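Local coordinates for protein putative adenosine kinase (Schistosoma mansoni, PDB 3VAS) that binds adenosine and, as an adenosine kinase of the ribokinase (pfkB) family, probably phosphorylates it to AMP with ATP as phosphate donor, at residues T257-A262 / S297-F302; L289-S294 / K334-S339. One frame throughout, in Å; residues are numbered along the deposited sequence.

Interaction 1: T257-A262 / S297-F302; sequences TVHATA and SEIHQF
I299 meets H259 and A262 where helix 257-267 lies against the end of the antiparallel hairpin formed by strands 287-293 and 300-302, at the margin of the ribokinase-type α/β domain. The close part of the contact is made by the delta methyl of I299. With CG1 anti to the carbonyl carbon (chi1 -71°) and the chain extended beyond it, CD1 reaches across to the helix backbone. There I299 CD1 comes within 3.1 Å of H259 O, an approach so close that at this resolution it is doubtful in detail and supports no conclusion. Next to this oxygen, H259 CB lies 4.0 Å from I299 CD1, and A262 CB touches the same methyl at 4.1 Å. The helix thus presents one backbone carbonyl and two beta carbons, about one turn apart, to a single branch of the isoleucine.

The other branch belongs to the looser, partly exposed side. I299 CG2, anti to the backbone N, approaches the imidazole of H259 obliquely, and this side rests on dispersion without any polar pairing between the segments. V258 and H259 also rest on L290 of strand 287-293, which extends the apolar contact beneath the helix. That strand in turn pairs with 300-302 through backbone bonds of H300 with Y291 and F302 with L289, while the hydroxyl of T292 bonds to E298 O just before I299. At the imidazole, the nearest approach is made by ND1 of H259, 3.6 Å from I299 CG2.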
ATOM      1  N   THR A 257      -7.857   1.154  22.415  1.00 39.45           N
ATOM      2  CA  THR A 257      -7.269   0.253  21.428  1.00 35.42           C
ATOM      3  C   THR A 257      -6.350   0.916  20.400  1.00 33.27           C
ATOM      4  O   THR A 257      -5.235   0.442  20.173  1.00 33.45           O
ATOM      5  CB  THR A 257      -8.355  -0.584  20.714  1.00 32.93           C
ATOM      6  OG1 THR A 257      -9.223  -1.175  21.691  1.00 36.94           O
ATOM      7  CG2 THR A 257      -7.718  -1.688  19.886  1.00 31.87           C
ATOM      8  N   VAL A 258      -6.802   2.012  19.797  1.00 28.61           N
ATOM      9  CA  VAL A 258      -6.038   2.638  18.720  1.00 29.60           C
ATOM     10  C   VAL A 258      -4.739   3.287  19.214  1.00 26.94           C
ATOM     11  O   VAL A 258      -3.681   3.083  18.619  1.00 24.66           O
ATOM     12  CB  VAL A 258      -6.884   3.640  17.907  1.00 29.46           C
ATOM     13  CG1 VAL A 258      -6.048   4.253  16.805  1.00 25.88           C
ATOM     14  CG2 VAL A 258      -8.107   2.939  17.319  1.00 29.47           C
ATOM     15  N   HIS A 259      -4.821   4.049  20.302  1.00 24.61           N
ATOM     16  CA  HIS A 259      -3.631   4.599  20.946  1.00 28.11           C
ATOM     17  C   HIS A 259      -2.709   3.490  21.457  1.00 30.91           C
ATOM     18  O   HIS A 259      -1.494   3.546  21.264  1.00 31.52           O
ATOM     19  CB  HIS A 259      -4.013   5.530  22.103  1.00 30.55           C
ATOM     20  CG  HIS A 259      -4.561   6.852  21.662  1.00 36.59           C
ATOM     21  ND1 HIS A 259      -3.873   8.036  21.829  1.00 39.75           N
ATOM     22  CD2 HIS A 259      -5.728   7.177  21.056  1.00 38.24           C
ATOM     23  CE1 HIS A 259      -4.595   9.034  21.350  1.00 39.00           C
ATOM     24  NE2 HIS A 259      -5.726   8.541  20.877  1.00 40.64           N
ATOM     25  N   ALA A 260      -3.291   2.486  22.107  1.00 31.16           N
ATOM     26  CA  ALA A 260      -2.521   1.356  22.622  1.00 29.87           C
ATOM     27  C   ALA A 260      -1.784   0.610  21.507  1.00 27.07           C
ATOM     28  O   ALA A 260      -0.644   0.188  21.685  1.00 26.94           O
ATOM     29  CB  ALA A 260      -3.422   0.401  23.402  1.00 26.79           C
ATOM     30  N   THR A 261      -2.436   0.459  20.360  1.00 25.84           N
ATOM     31  CA  THR A 261      -1.820  -0.208  19.216  1.00 25.87           C
ATOM     32  C   THR A 261      -0.619   0.583  18.703  1.00 27.32           C
ATOM     33  O   THR A 261       0.427   0.009  18.394  1.00 25.62           O
ATOM     34  CB  THR A 261      -2.831  -0.412  18.067  1.00 25.88           C
ATOM     35  OG1 THR A 261      -3.824  -1.367  18.463  1.00 28.89           O
ATOM     36  CG2 THR A 261      -2.132  -0.913  16.811  1.00 25.68           C
ATOM     37  N   ALA A 262      -0.776   1.903  18.623  1.00 27.48           N
ATOM     38  CA  ALA A 262       0.299   2.772  18.152  1.00 25.87           C
ATOM     39  C   ALA A 262       1.520   2.646  19.057  1.00 26.01           C
ATOM     40  O   ALA A 262       2.647   2.521  18.582  1.00 25.77           O
ATOM     41  CB  ALA A 262      -0.176   4.219  18.085  1.00 22.13           C
ATOM     42  N   SER A 297       7.303   9.216  24.553  1.00 43.89           N
ATOM     43  CA  SER A 297       6.360   8.717  25.551  1.00 43.39           C
ATOM     44  C   SER A 297       4.924   9.059  25.162  1.00 41.65           C
ATOM     45  O   SER A 297       3.978   8.410  25.607  1.00 41.69           O
ATOM     46  CB  SER A 297       6.677   9.294  26.934  1.00 45.92           C
ATOM     47  OG  SER A 297       6.304  10.663  27.022  1.00 46.35           O
ATOM     48  N   GLU A 298       4.769  10.075  24.320  1.00 40.43           N
ATOM     49  CA  GLU A 298       3.447  10.594  23.988  1.00 41.20           C
ATOM     50  C   GLU A 298       2.967  10.242  22.580  1.00 42.31           C
ATOM     51  O   GLU A 298       3.759   9.976  21.669  1.00 39.20           O
ATOM     52  CB  GLU A 298       3.412  12.108  24.175  1.00 44.20           C
ATOM     53  CG  GLU A 298       3.563  12.557  25.616  1.00 53.24           C
ATOM     54  CD  GLU A 298       3.652  14.067  25.744  1.00 59.47           C
ATOM     55  OE1 GLU A 298       4.294  14.704  24.879  1.00 58.68           O
ATOM     56  OE2 GLU A 298       3.075  14.616  26.706  1.00 65.26           O
ATOM     57  N   ILE A 299       1.651  10.255  22.417  1.00 44.68           N
ATOM     58  CA  ILE A 299       1.026  10.033  21.125  1.00 20.68           C
ATOM     59  C   ILE A 299       0.385  11.337  20.644  1.00 22.16           C
ATOM     60  O   ILE A 299      -0.492  11.891  21.313  1.00 27.22           O
ATOM     61  CB  ILE A 299      -0.003   8.885  21.202  1.00 22.58           C
ATOM     62  CG1 ILE A 299       0.733   7.548  21.361  1.00 25.96           C
ATOM     63  CG2 ILE A 299      -0.883   8.864  19.965  1.00 23.56           C
ATOM     64  CD1 ILE A 299      -0.170   6.364  21.574  1.00 28.39           C
ATOM     65  N   HIS A 300       0.838  11.833  19.499  1.00 37.92           N
ATOM     66  CA  HIS A 300       0.410  13.138  19.012  1.00 32.76           C
ATOM     67  C   HIS A 300      -0.737  13.048  18.011  1.00 31.89           C
ATOM     68  O   HIS A 300      -0.777  12.144  17.179  1.00 32.25           O
ATOM     69  CB  HIS A 300       1.580  13.875  18.355  1.00 33.11           C
ATOM     70  CG  HIS A 300       2.818  13.918  19.193  1.00 34.80           C
ATOM     71  ND1 HIS A 300       2.918  14.687  20.334  1.00 35.56           N
ATOM     72  CD2 HIS A 300       4.008  13.288  19.057  1.00 33.62           C
ATOM     73  CE1 HIS A 300       4.117  14.525  20.865  1.00 34.25           C
ATOM     74  NE2 HIS A 300       4.800  13.685  20.108  1.00 33.24           N
ATOM     75  N   GLN A 301      -1.662  13.997  18.097  1.00 27.07           N
ATOM     76  CA  GLN A 301      -2.683  14.177  17.078  1.00 28.00           C
ATOM     77  C   GLN A 301      -2.198  15.191  16.050  1.00 30.89           C
ATOM     78  O   GLN A 301      -1.493  16.141  16.384  1.00 26.90           O
ATOM     79  CB  GLN A 301      -3.975  14.716  17.686  1.00 28.65           C
ATOM     80  CG  GLN A 301      -4.597  13.886  18.776  1.00 32.01           C
ATOM     81  CD  GLN A 301      -5.803  14.587  19.379  1.00 33.76           C
ATOM     82  OE1 GLN A 301      -6.898  14.570  18.812  1.00 35.11           O
ATOM     83  NE2 GLN A 301      -5.601  15.227  20.523  1.00 29.44           N
ATOM     84  N   PHE A 302      -2.594  14.992  14.800  1.00 31.90           N
ATOM     85  CA  PHE A 302      -2.284  15.936  13.737  1.00 28.58           C
ATOM     86  C   PHE A 302      -3.585  16.234  13.015  1.00 29.76           C
ATOM     87  O   PHE A 302      -4.190  15.341  12.417  1.00 30.55           O
ATOM     88  CB  PHE A 302      -1.249  15.334  12.786  1.00 28.55           C
ATOM     89  CG  PHE A 302      -0.888  16.220  11.621  1.00 40.06           C
ATOM     90  CD1 PHE A 302       0.120  17.165  11.736  1.00 28.34           C
ATOM     91  CD2 PHE A 302      -1.537  16.088  10.401  1.00 29.95           C
ATOM     92  CE1 PHE A 302       0.467  17.967  10.663  1.00 28.93           C
ATOM     93  CE2 PHE A 302      -1.197  16.888   9.322  1.00 35.63           C
ATOM     94  CZ  PHE A 302      -0.192  17.829   9.455  1.00 35.89           C
TER

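Interaction 2: L289-S294 / K334-S339; sequences LLYTDS and KPMITS
Y291 and M336 form a Met-aromatic contact between strand 287-293 and the first turn of helix 336-351, which packs on a face of the β-sheet in this ribokinase-type α/β domain. The CH-pi part comes first: the terminal methyl of M336 sits over one face of the phenol ring, with CE 3.9 Å from the centroid of the Y291 ring and 29° off its normal. The methyl is not centred but displaced toward the root of the ring, so that M336 CE is equally close to Y291 CG and Y291 CD1, at 3.6 Å. The sulfur stands farther back and obliquely, M336 SD being 5.0 Å from the same centroid. A bend at chi2 (72°) turns the thioether along the ring, and the extended last torsion (chi3 -170°) carries CE on beyond the sulfur to the face. The methionine therefore runs antiparallel to the tyrosine, its CG near CE1 of Y291 and its CE back near CB and CG.

Further apolar packing surrounds this pair. M336 also reaches L279 and I281 of strand 279-284, and the next residue of the helix, I337, crosses Y291 at about a right angle on the exposed side of the contact, besides touching F302. The ring of Y291 further meets that of H300, with their planes at about 40°.

Hydrogen bonds between the two segments are absent. Within the helix segment, where P335 occupies the N-cap, P335 O accepts both the backbone S339 N and, from above the carbonyl plane, S339 OG at 3.1 Å. Across the contact, the hydroxyl oxygen OH of Y291 lies 3.4 Å from I337 CD1.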
ATOM      1  N   LEU A 289      -4.989  12.338  12.623  1.00 22.07           N
ATOM      2  CA  LEU A 289      -4.153  11.154  12.573  1.00 20.36           C
ATOM      3  C   LEU A 289      -3.282  11.136  13.817  1.00 20.74           C
ATOM      4  O   LEU A 289      -3.042  12.178  14.432  1.00 21.71           O
ATOM      5  CB  LEU A 289      -3.301  11.136  11.296  1.00 24.14           C
ATOM      6  CG  LEU A 289      -2.268  12.244  11.048  1.00 23.73           C
ATOM      7  CD1 LEU A 289      -0.941  11.947  11.737  1.00 23.17           C
ATOM      8  CD2 LEU A 289      -2.053  12.441   9.558  1.00 21.22           C
ATOM      9  N   LEU A 290      -2.813   9.949  14.178  1.00 20.16           N
ATOM     10  CA  LEU A 290      -1.947   9.779  15.332  1.00 20.65           C
ATOM     11  C   LEU A 290      -0.551   9.406  14.862  1.00 25.71           C
ATOM     12  O   LEU A 290      -0.391   8.691  13.873  1.00 25.35           O
ATOM     13  CB  LEU A 290      -2.497   8.687  16.261  1.00 20.70           C
ATOM     14  CG  LEU A 290      -3.942   8.861  16.730  1.00 25.77           C
ATOM     15  CD1 LEU A 290      -4.417   7.640  17.496  1.00 26.83           C
ATOM     16  CD2 LEU A 290      -4.091  10.127  17.572  1.00 25.75           C
ATOM     17  N   TYR A 291       0.459   9.898  15.568  1.00 21.03           N
ATOM     18  CA  TYR A 291       1.823   9.446  15.338  1.00 20.95           C
ATOM     19  C   TYR A 291       2.620   9.418  16.635  1.00 22.06           C
ATOM     20  O   TYR A 291       2.339  10.167  17.567  1.00 23.10           O
ATOM     21  CB  TYR A 291       2.532  10.301  14.279  1.00 22.98           C
ATOM     22  CG  TYR A 291       2.834  11.729  14.692  1.00 22.39           C
ATOM     23  CD1 TYR A 291       4.027  12.055  15.325  1.00 25.70           C
ATOM     24  CD2 TYR A 291       1.934  12.753  14.426  1.00 25.61           C
ATOM     25  CE1 TYR A 291       4.310  13.366  15.695  1.00 24.93           C
ATOM     26  CE2 TYR A 291       2.205  14.060  14.793  1.00 27.07           C
ATOM     27  CZ  TYR A 291       3.392  14.361  15.424  1.00 28.65           C
ATOM     28  OH  TYR A 291       3.654  15.664  15.786  1.00 32.65           O
ATOM     29  N   THR A 292       3.602   8.528  16.688  1.00 26.44           N
ATOM     30  CA  THR A 292       4.532   8.448  17.804  1.00 27.47           C
ATOM     31  C   THR A 292       5.754   7.709  17.296  1.00 28.12           C
ATOM     32  O   THR A 292       5.767   7.231  16.159  1.00 27.27           O
ATOM     33  CB  THR A 292       3.932   7.669  19.002  1.00 26.72           C
ATOM     34  OG1 THR A 292       4.800   7.770  20.147  1.00 27.93           O
ATOM     35  CG2 THR A 292       3.730   6.200  18.637  1.00 24.58           C
ATOM     36  N   ASP A 293       6.784   7.625  18.127  1.00 30.38           N
ATOM     37  CA  ASP A 293       7.916   6.757  17.842  1.00 32.36           C
ATOM     38  C   ASP A 293       8.420   6.127  19.136  1.00 34.11           C
ATOM     39  O   ASP A 293       8.011   6.531  20.225  1.00 36.64           O
ATOM     40  CB  ASP A 293       9.029   7.510  17.110  1.00 33.46           C
ATOM     41  CG  ASP A 293       9.521   8.707  17.881  1.00 38.12           C
ATOM     42  OD1 ASP A 293      10.416   8.533  18.735  1.00 39.19           O
ATOM     43  OD2 ASP A 293       9.007   9.821  17.634  1.00 41.94           O
ATOM     44  N   SER A 294       9.299   5.139  19.017  1.00 33.65           N
ATOM     45  CA  SER A 294       9.747   4.364  20.173  1.00 38.07           C
ATOM     46  C   SER A 294      10.458   5.186  21.252  1.00 40.51           C
ATOM     47  O   SER A 294      10.526   4.765  22.405  1.00 41.60           O
ATOM     48  CB  SER A 294      10.619   3.180  19.734  1.00 41.54           C
ATOM     49  OG  SER A 294      11.490   3.535  18.677  1.00 43.20           O
ATOM     50  N   LYS A 334      12.888  16.600   4.898  1.00 31.23           N
ATOM     51  CA  LYS A 334      11.865  17.469   5.474  1.00 31.89           C
ATOM     52  C   LYS A 334      11.460  16.934   6.846  1.00 31.36           C
ATOM     53  O   LYS A 334      11.321  15.730   7.020  1.00 35.17           O
ATOM     54  CB  LYS A 334      10.645  17.545   4.554  1.00 33.58           C
ATOM     55  CG  LYS A 334      10.965  17.892   3.107  1.00 39.37           C
ATOM     56  CD  LYS A 334      11.608  19.259   2.979  1.00 48.29           C
ATOM     57  CE  LYS A 334      12.024  19.521   1.539  1.00 55.01           C
ATOM     58  NZ  LYS A 334      10.919  19.174   0.601  1.00 56.62           N
ATOM     59  N   PRO A 335      11.285  17.827   7.831  1.00 32.40           N
ATOM     60  CA  PRO A 335      10.890  17.399   9.181  1.00 28.84           C
ATOM     61  C   PRO A 335       9.523  16.717   9.230  1.00 28.75           C
ATOM     62  O   PRO A 335       8.759  16.778   8.264  1.00 26.73           O
ATOM     63  CB  PRO A 335      10.865  18.706   9.985  1.00 28.76           C
ATOM     64  CG  PRO A 335      10.895  19.805   8.970  1.00 37.24           C
ATOM     65  CD  PRO A 335      11.608  19.261   7.775  1.00 34.87           C
ATOM     66  N   MET A 336       9.240  16.082  10.364  1.00 31.13           N
ATOM     67  CA  MET A 336       8.034  15.280  10.567  1.00 30.10           C
ATOM     68  C   MET A 336       6.731  15.980  10.182  1.00 28.30           C
ATOM     69  O   MET A 336       5.922  15.426   9.437  1.00 29.09           O
ATOM     70  CB  MET A 336       7.952  14.832  12.031  1.00 28.72           C
ATOM     71  CG  MET A 336       6.709  14.027  12.365  1.00 25.06           C
ATOM     72  SD  MET A 336       6.777  12.379  11.650  1.00 34.00           S
ATOM     73  CE  MET A 336       5.112  11.796  11.952  1.00 32.97           C
ATOM     74  N   ILE A 337       6.528  17.188  10.698  1.00 26.67           N
ATOM     75  CA  ILE A 337       5.274  17.909  10.480  1.00 28.02           C
ATOM     76  C   ILE A 337       5.093  18.302   9.014  1.00 28.48           C
ATOM     77  O   ILE A 337       4.012  18.138   8.441  1.00 24.74           O
ATOM     78  CB  ILE A 337       5.176  19.161  11.377  1.00 29.64           C
ATOM     79  CG1 ILE A 337       5.232  18.763  12.855  1.00 30.92           C
ATOM     80  CG2 ILE A 337       3.891  19.931  11.088  1.00 29.54           C
ATOM     81  CD1 ILE A 337       4.035  17.958  13.318  1.00 27.73           C
ATOM     82  N   THR A 338       6.163  18.819   8.414  1.00 27.58           N
ATOM     83  CA  THR A 338       6.165  19.163   6.999  1.00 26.87           C
ATOM     84  C   THR A 338       5.799  17.940   6.157  1.00 25.17           C
ATOM     85  O   THR A 338       5.009  18.034   5.217  1.00 23.99           O
ATOM     86  CB  THR A 338       7.545  19.709   6.566  1.00 27.89           C
ATOM     87  OG1 THR A 338       7.825  20.919   7.283  1.00 27.16           O
ATOM     88  CG2 THR A 338       7.584  19.987   5.063  1.00 25.48           C
ATOM     89  N   SER A 339       6.361  16.790   6.517  1.00 25.02           N
ATOM     90  CA  SER A 339       6.103  15.546   5.795  1.00 23.43           C
ATOM     91  C   SER A 339       4.650  15.088   5.934  1.00 22.55           C
ATOM     92  O   SER A 339       4.059  14.580   4.976  1.00 21.39           O
ATOM     93  CB  SER A 339       7.054  14.443   6.264  1.00 24.12           C
ATOM     94  OG  SER A 339       8.401  14.755   5.946  1.00 27.58           O
TER

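From the N terminus the order is helix segment 257-262, strand segment 289-294, segment 297-302 and helix segment 334-339, so the two contacts cross. Interaction 1 closes a loop of 34 intervening residues that holds strand 287-293; interaction 2 starts inside that loop and closes one of 39 residues, which in turn takes in 297-302. Strands 287-293 and 300-302 pair antiparallel, which joins the two contacts directly. Alternate sides of strand 287-293 face the two helices, one side turned to helix 257-267 and the other to helix 336-351. The hairpin at the sheet margin is therefore tied to both helices.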